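Local coordinates for DUF1254 domain-containing protein (Vibrio parahaemolyticus, PDB 3U07), which is of unknown function but contains DUF1254 and DUF1214 family regions and is probably made as a precursor with a signal sequence, at residues L29-D32 and A33-G37; N187-T190 and L191-L195; A259-G262 and E263-M267. The protein carries 2 engineered substitutions. All blocks are in the same frame, centred on the assembly; numbering follows the deposited sequence.

Contact 1: L29-D32 and A33-G37; sequences LAED and AYIYG
Ile35 lies along the stem of Glu31, one helical turn further on, and the two side chains point the same way. Their closest approach is between the Ile35 terminal methyl CD1 and Glu31 CG, at 4.0 Å. The overlap is loose and mostly aliphatic, with the carboxylate oxygen OE2 also lying near the methyl; that carboxylate has a weak, long ion pair with Lys265. Each torsion contributes: Glu31 turns CG anti to its amide nitrogen (chi1 179°) and runs straight on from there, while Ile35 sets CG1 beside its own nitrogen (chi1 -73°). That choice brings Ile35 CG1 to 3.3 Å from Glu31 O, the carbonyl that also accepts from Ile35 N at 3.0 Å. One peptide oxygen is thus gripped by an N-H and flanked by a methylene of the same residue.

This is the i to i+4 relation of an alpha helix, and it repeats without a break. Ala33 N reaches Leu29 O at 2.7 Å, Tyr34 N reaches Ala30 O at 3.0 Å, and Tyr36 N reaches Asp32 O at 3.0 Å. Both tyrosines swing their rings out from the helix, so what each side chain shares with the preceding turn is little more than CB; Tyr36 CB rests 3.7 Å from Asp32 O.

Turned outward in this way, the rings serve the surroundings. Tyr34 meets Trp215 edge to face, whereas Tyr36 lies against the Trp235 ring and hydrogen-bonds through OH to Asp232 OD2. Around this first part of helix 26-52, helix 253-273 lies against Glu31, Tyr34 and Ile35, helix 233-239 and the loop after it pack on Leu29 and Ala33, and helix 295-305 covers Ile35 and Tyr36.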
loop_
_atom_site.group_PDB
_atom_site.type_symbol
_atom_site.label_atom_id
_atom_site.label_comp_id
_atom_site.label_asym_id
_atom_site.label_seq_id
_atom_site.Cartn_x
_atom_site.Cartn_y
_atom_site.Cartn_z
ATOM N N LEU A 29 -27.298 11.949 5.382
ATOM C CA LEU A 29 -27.115 10.504 5.432
ATOM C C LEU A 29 -26.502 10.020 4.126
ATOM O O LEU A 29 -25.576 9.208 4.131
ATOM C CB LEU A 29 -28.454 9.803 5.685
ATOM C CG LEU A 29 -28.380 8.331 6.102
ATOM C CD1 LEU A 29 -27.441 8.181 7.292
ATOM C CD2 LEU A 29 -29.771 7.826 6.457
ATOM N N ALA A 30 -27.009 10.537 3.009
ATOM C CA ALA A 30 -26.503 10.155 1.692
ATOM C C ALA A 30 -25.012 10.476 1.561
ATOM O O ALA A 30 -24.257 9.706 0.966
ATOM C CB ALA A 30 -27.297 10.864 0.596
ATOM N N GLU A 31 -24.587 11.607 2.116
ATOM C CA GLU A 31 -23.177 11.988 2.055
ATOM C C GLU A 31 -22.331 10.988 2.838
ATOM O O GLU A 31 -21.283 10.538 2.370
ATOM C CB GLU A 31 -22.957 13.384 2.646
ATOM C CG GLU A 31 -21.492 13.816 2.624
ATOM C CD GLU A 31 -21.262 15.173 3.268
ATOM O OE1 GLU A 31 -22.242 15.914 3.474
ATOM O OE2 GLU A 31 -20.094 15.504 3.558
ATOM N N ASP A 32 -22.781 10.650 4.042
ATOM C CA ASP A 32 -22.045 9.701 4.858
ATOM C C ASP A 32 -22.073 8.317 4.212
ATOM O O ASP A 32 -21.093 7.586 4.273
ATOM C CB ASP A 32 -22.631 9.637 6.271
ATOM C CG ASP A 32 -22.448 10.936 7.038
ATOM O OD1 ASP A 32 -21.456 11.649 6.783
ATOM O OD2 ASP A 32 -23.290 11.237 7.908
ATOM N N ALA A 33 -23.192 7.963 3.586
ATOM C CA ALA A 33 -23.308 6.660 2.932
ATOM C C ALA A 33 -22.259 6.546 1.836
ATOM O O ALA A 33 -21.567 5.537 1.734
ATOM C CB ALA A 33 -24.712 6.480 2.342
ATOM N N TYR A 34 -22.130 7.585 1.016
ATOM C CA TYR A 34 -21.144 7.545 -0.045
ATOM C C TYR A 34 -19.720 7.495 0.515
ATOM O O TYR A 34 -18.868 6.776 -0.010
ATOM C CB TYR A 34 -21.266 8.758 -0.967
ATOM C CG TYR A 34 -20.154 8.797 -1.988
ATOM C CD1 TYR A 34 -20.181 7.969 -3.110
ATOM C CD2 TYR A 34 -19.034 9.602 -1.793
ATOM C CE1 TYR A 34 -19.114 7.941 -4.011
ATOM C CE2 TYR A 34 -17.961 9.579 -2.690
ATOM C CZ TYR A 34 -18.010 8.749 -3.790
ATOM O OH TYR A 34 -16.954 8.737 -4.671
ATOM N N ILE A 35 -19.453 8.262 1.570
ATOM C CA ILE A 35 -18.116 8.278 2.152
ATOM C C ILE A 35 -17.740 6.893 2.692
ATOM O O ILE A 35 -16.581 6.487 2.596
ATOM C CB ILE A 35 -17.996 9.383 3.234
ATOM C CG1 ILE A 35 -17.955 10.756 2.541
ATOM C CG2 ILE A 35 -16.720 9.192 4.058
ATOM C CD1 ILE A 35 -18.121 11.939 3.479
ATOM N N TYR A 36 -18.708 6.164 3.242
ATOM C CA TYR A 36 -18.441 4.803 3.721
ATOM C C TYR A 36 -18.144 3.919 2.503
ATOM O O TYR A 36 -17.197 3.129 2.504
ATOM C CB TYR A 36 -19.658 4.227 4.460
ATOM C CG TYR A 36 -19.741 2.710 4.406
ATOM C CD1 TYR A 36 -18.960 1.908 5.243
ATOM C CD2 TYR A 36 -20.555 2.078 3.465
ATOM C CE1 TYR A 36 -18.983 0.510 5.138
ATOM C CE2 TYR A 36 -20.588 0.682 3.351
ATOM C CZ TYR A 36 -19.799 -0.094 4.186
ATOM O OH TYR A 36 -19.825 -1.466 4.046
ATOM N N GLY A 37 -18.950 4.079 1.455
ATOM C CA GLY A 37 -18.780 3.275 0.253
ATOM C C GLY A 37 -17.575 3.607 -0.603
ATOM O O GLY A 37 -17.085 2.758 -1.357
#

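Contact 2: N187-T190 and L191-L195; sequences NIRT and LSEYL
Arg189 turns one face of its guanidinium to Tyr194, whose CD1 stands above the centre of that plane and 3.6 Å from Arg189 CZ. The planes are inclined by 58°, so this is an oblique contact and not a flat stack. A bend at chi3 (-75°) carries the arginine's end to the tyrosine. Glu193 crosses the same arginine lower down, its OE2 lying 3.4 Å from the Arg189 methylene CG, while the charged atoms stay apart: Arg189 NE and Glu193 OE2 are separated by 5.4 Å. A water in the guanidinium plane bridges the segments, accepting from Arg189 NH1 at 3.1 Å and donating to Glu193 O.

Between these side chains strand 187-190 becomes helix 191-195, and Thr190 is the N-cap. Its OG1 sits between the backbone nitrogen and the carbonyl carbon (chi1 55°), where it accepts from Glu193 N at 3.2 Å; Thr190 O takes the first helical bond, from Tyr194 N at 2.8 Å.

A second shell fixes the groups. Arg189 NH2 bonds to Ser99 OG on the adjacent strand 96-100, Tyr194 OH to Ser150 OG, and Ser192 OG to Glu94 OE2.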
loop_
_atom_site.group_PDB
_atom_site.type_symbol
_atom_site.label_atom_id
_atom_site.label_comp_id
_atom_site.label_asym_id
_atom_site.label_seq_id
_atom_site.Cartn_x
_atom_site.Cartn_y
_atom_site.Cartn_z
ATOM N N ASN A 187 4.838 -18.891 -4.064
ATOM C CA ASN A 187 3.849 -19.612 -4.851
ATOM C C ASN A 187 2.454 -19.336 -4.315
ATOM O O ASN A 187 2.300 -18.906 -3.173
ATOM C CB ASN A 187 4.165 -21.113 -4.770
ATOM C CG ASN A 187 3.441 -21.935 -5.825
ATOM O OD1 ASN A 187 2.830 -21.395 -6.743
ATOM N ND2 ASN A 187 3.521 -23.254 -5.702
ATOM N N ILE A 188 1.446 -19.550 -5.155
ATOM C CA ILE A 188 0.046 -19.377 -4.765
ATOM C C ILE A 188 -0.680 -20.632 -5.231
ATOM O O ILE A 188 -0.622 -20.986 -6.408
ATOM C CB ILE A 188 -0.633 -18.183 -5.459
ATOM C CG1 ILE A 188 0.048 -16.874 -5.069
ATOM C CG2 ILE A 188 -2.122 -18.150 -5.077
ATOM C CD1 ILE A 188 -0.467 -15.686 -5.862
ATOM N N ARG A 189 -1.360 -21.304 -4.311
ATOM C CA ARG A 189 -2.089 -22.523 -4.642
ATOM C C ARG A 189 -3.419 -22.587 -3.895
ATOM O O ARG A 189 -3.514 -22.147 -2.749
ATOM C CB ARG A 189 -1.265 -23.756 -4.253
ATOM C CG ARG A 189 -0.071 -24.064 -5.140
ATOM C CD ARG A 189 0.741 -25.199 -4.546
ATOM N NE ARG A 189 1.531 -24.760 -3.397
ATOM C CZ ARG A 189 2.221 -25.579 -2.612
ATOM N NH1 ARG A 189 2.212 -26.882 -2.848
ATOM N NH2 ARG A 189 2.931 -25.096 -1.600
ATOM N N THR A 190 -4.448 -23.120 -4.545
ATOM C CA THR A 190 -5.735 -23.284 -3.888
ATOM C C THR A 190 -5.532 -24.442 -2.909
ATOM O O THR A 190 -4.629 -25.261 -3.085
ATOM C CB THR A 190 -6.854 -23.684 -4.878
ATOM O OG1 THR A 190 -6.466 -24.868 -5.588
ATOM C CG2 THR A 190 -7.125 -22.558 -5.858
ATOM N N LEU A 191 -6.364 -24.505 -1.877
ATOM C CA LEU A 191 -6.257 -25.568 -0.886
ATOM C C LEU A 191 -6.278 -26.943 -1.556
ATOM O O LEU A 191 -5.423 -27.781 -1.280
ATOM C CB LEU A 191 -7.408 -25.466 0.119
ATOM C CG LEU A 191 -7.469 -26.553 1.193
ATOM C CD1 LEU A 191 -6.152 -26.602 1.984
ATOM C CD2 LEU A 191 -8.656 -26.278 2.106
ATOM N N SER A 192 -7.244 -27.169 -2.443
ATOM C CA SER A 192 -7.346 -28.456 -3.119
ATOM C C SER A 192 -6.060 -28.773 -3.866
ATOM O O SER A 192 -5.534 -29.883 -3.753
ATOM C CB SER A 192 -8.545 -28.479 -4.074
ATOM O OG SER A 192 -8.442 -27.463 -5.051
ATOM N N GLU A 193 -5.546 -27.803 -4.621
ATOM C CA GLU A 193 -4.298 -28.004 -5.360
ATOM C C GLU A 193 -3.186 -28.335 -4.369
ATOM O O GLU A 193 -2.379 -29.235 -4.596
ATOM C CB GLU A 193 -3.909 -26.738 -6.135
ATOM C CG GLU A 193 -2.675 -26.916 -7.024
ATOM C CD GLU A 193 -2.276 -25.643 -7.760
ATOM O OE1 GLU A 193 -3.164 -24.808 -8.047
ATOM O OE2 GLU A 193 -1.075 -25.486 -8.070
ATOM N N TYR A 194 -3.157 -27.594 -3.267
ATOM C CA TYR A 194 -2.160 -27.777 -2.215
ATOM C C TYR A 194 -2.213 -29.196 -1.658
ATOM O O TYR A 194 -1.180 -29.802 -1.379
ATOM C CB TYR A 194 -2.434 -26.786 -1.085
ATOM C CG TYR A 194 -1.412 -26.754 0.026
ATOM C CD1 TYR A 194 -0.255 -25.985 -0.085
ATOM C CD2 TYR A 194 -1.635 -27.442 1.218
ATOM C CE1 TYR A 194 0.650 -25.892 0.969
ATOM C CE2 TYR A 194 -0.736 -27.359 2.275
ATOM C CZ TYR A 194 0.401 -26.580 2.146
ATOM O OH TYR A 194 1.279 -26.482 3.201
ATOM N N LEU A 195 -3.424 -29.716 -1.493
ATOM C CA LEU A 195 -3.607 -31.050 -0.942
ATOM C C LEU A 195 -3.632 -32.140 -2.009
ATOM O O LEU A 195 -3.696 -33.326 -1.684
ATOM C CB LEU A 195 -4.898 -31.092 -0.107
ATOM C CG LEU A 195 -4.939 -30.137 1.097
ATOM C CD1 LEU A 195 -6.297 -30.209 1.783
ATOM C CD2 LEU A 195 -3.827 -30.501 2.079
HETATM O O HOH W 1 0.641 -28.501 -4.993
#

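Contact 3: A259-G262 and E263-M267; sequences AKVG and EKKGM
Ala259-Gly262 and Glu263-Met267 form successive turns of helix 253-273, and four i to i+4 backbone bonds cross from one to the other. The straightest is Lys265 N to Val261 O, 3.0 Å long with an N-H...O angle of 172°. The shortest joins Gly266 N to Gly262 O at 2.8 Å, although its angle at the hydrogen is only 144°. Glu263 N to Ala259 O, 3.0 Å, and Lys264 N to Lys260 O, 3.2 Å, complete the series.

Gly262 and Gly266 are separated by three residues, the GxxxG spacing, which puts both buried glycines on one side of the helix. With no side chain at Gly262, its backbone can be approached closely, and helix 26-52 makes use of this: Tyr34 CB comes within 3.5 Å of Gly262 O.

Side chains add little to the contact between the turns. Glu263 CB rests 3.5 Å from Ala259 O, and Lys264 CB lies 3.6 Å from Val261 O; beyond these first carbons both chains leave the preceding turn. Glu263 does so with CG anti to its amide nitrogen and an extended chain, which takes its stem to the Tyr34 ring and to Trp215 of helix 215-224. Lys265 turns the other way, placing CG beside its own nitrogen (chi1 -73°), so that CD passes Val261 CG1 at 4.4 Å, a light aliphatic touch. Val27 of helix 26-52 also lies against this lysine. Lys260 and Lys264 are on the exposed side and meet a crystal neighbour, so their paths may owe something to the lattice. Met267, present as selenomethionine, packs its end on Tyr34 and Tyr38, while Ala259 O also accepts from Trp215 NE1.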
loop_
_atom_site.group_PDB
_atom_site.type_symbol
_atom_site.label_atom_id
_atom_site.label_comp_id
_atom_site.label_asym_id
_atom_site.label_seq_id
_atom_site.Cartn_x
_atom_site.Cartn_y
_atom_site.Cartn_z
ATOM N N ALA A 259 -28.164 8.969 -3.941
ATOM C CA ALA A 259 -26.846 8.459 -4.306
ATOM C C ALA A 259 -26.051 9.504 -5.094
ATOM O O ALA A 259 -24.845 9.667 -4.866
ATOM C CB ALA A 259 -26.998 7.217 -5.133
ATOM N N LYS A 260 -26.709 10.191 -6.029
ATOM C CA LYS A 260 -26.047 11.223 -6.828
ATOM C C LYS A 260 -25.659 12.402 -5.919
ATOM O O LYS A 260 -24.528 12.888 -5.970
ATOM C CB LYS A 260 -26.995 11.691 -7.933
ATOM C CG LYS A 260 -26.496 12.873 -8.730
ATOM C CD LYS A 260 -26.473 12.567 -10.218
ATOM C CE LYS A 260 -26.119 13.821 -11.000
ATOM N NZ LYS A 260 -26.685 15.043 -10.346
ATOM N N VAL A 261 -26.581 12.859 -5.083
ATOM C CA VAL A 261 -26.276 13.968 -4.196
ATOM C C VAL A 261 -25.187 13.558 -3.200
ATOM O O VAL A 261 -24.274 14.337 -2.914
ATOM C CB VAL A 261 -27.526 14.375 -3.438
ATOM C CG1 VAL A 261 -27.185 15.407 -2.427
ATOM C CG2 VAL A 261 -28.557 14.922 -4.412
ATOM N N GLY A 262 -25.280 12.334 -2.678
ATOM C CA GLY A 262 -24.291 11.876 -1.719
ATOM C C GLY A 262 -22.886 11.822 -2.279
ATOM O O GLY A 262 -21.925 12.168 -1.592
ATOM N N GLU A 263 -22.752 11.382 -3.522
ATOM C CA GLU A 263 -21.433 11.305 -4.134
ATOM C C GLU A 263 -20.859 12.707 -4.315
ATOM O O GLU A 263 -19.679 12.943 -4.052
ATOM C CB GLU A 263 -21.508 10.607 -5.495
ATOM C CG GLU A 263 -20.164 10.474 -6.183
ATOM C CD GLU A 263 -20.228 9.670 -7.467
ATOM O OE1 GLU A 263 -21.339 9.260 -7.868
ATOM O OE2 GLU A 263 -19.159 9.452 -8.075
ATOM N N LYS A 264 -21.697 13.640 -4.757
ATOM C CA LYS A 264 -21.241 15.008 -4.981
ATOM C C LYS A 264 -20.742 15.659 -3.694
ATOM O O LYS A 264 -19.602 16.109 -3.634
ATOM C CB LYS A 264 -22.356 15.858 -5.592
ATOM C CG LYS A 264 -21.857 16.831 -6.651
ATOM C CD LYS A 264 -22.659 18.118 -6.646
ATOM C CE LYS A 264 -22.423 18.943 -7.911
ATOM N NZ LYS A 264 -21.003 19.341 -8.125
ATOM N N LYS A 265 -21.586 15.709 -2.665
ATOM C CA LYS A 265 -21.171 16.304 -1.397
ATOM C C LYS A 265 -20.058 15.481 -0.747
ATOM O O LYS A 265 -19.117 16.028 -0.170
ATOM C CB LYS A 265 -22.359 16.420 -0.435
ATOM C CG LYS A 265 -23.355 17.518 -0.791
ATOM C CD LYS A 265 -24.475 17.619 0.245
ATOM C CE LYS A 265 -24.311 18.838 1.146
ATOM N NZ LYS A 265 -22.962 18.902 1.773
ATOM N N GLY A 266 -20.169 14.160 -0.849
ATOM C CA GLY A 266 -19.162 13.287 -0.273
ATOM C C GLY A 266 -17.769 13.584 -0.794
ATOM O O GLY A 266 -16.839 13.771 -0.004
HETATM N N MSE A 267 -17.618 13.625 -2.120
HETATM C CA MSE A 267 -16.322 13.909 -2.737
HETATM C C MSE A 267 -15.813 15.293 -2.345
HETATM O O MSE A 267 -14.630 15.456 -2.045
HETATM C CB MSE A 267 -16.402 13.826 -4.265
HETATM C CG MSE A 267 -16.193 12.436 -4.849
HETATM SE SE MSE A 267 -14.580 11.537 -4.208
HETATM C CE MSE A 267 -13.228 12.760 -4.861
#

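In the fold
Contacts 1 and 3 belong to one helical assembly, whereas contact 2 stands alone at the edge of a mixed sheet. The centres of contacts 1 and 3 are about 8 Å apart, and Tyr34 and a weak, long ion pair between Glu31 and Lys265 connect their helices. Contact 2 has its centre about 39 Å from contact 1 and 43 Å from contact 3. Burial follows place: contact 1 is mostly buried between helices, contact 3 has one buried and one exposed side, and contact 2 is partly buried. In both helices repeated backbone bonds dominate; at the strand-to-helix junction a threonine cap, a water and an arginine–tyrosine contact take a larger share.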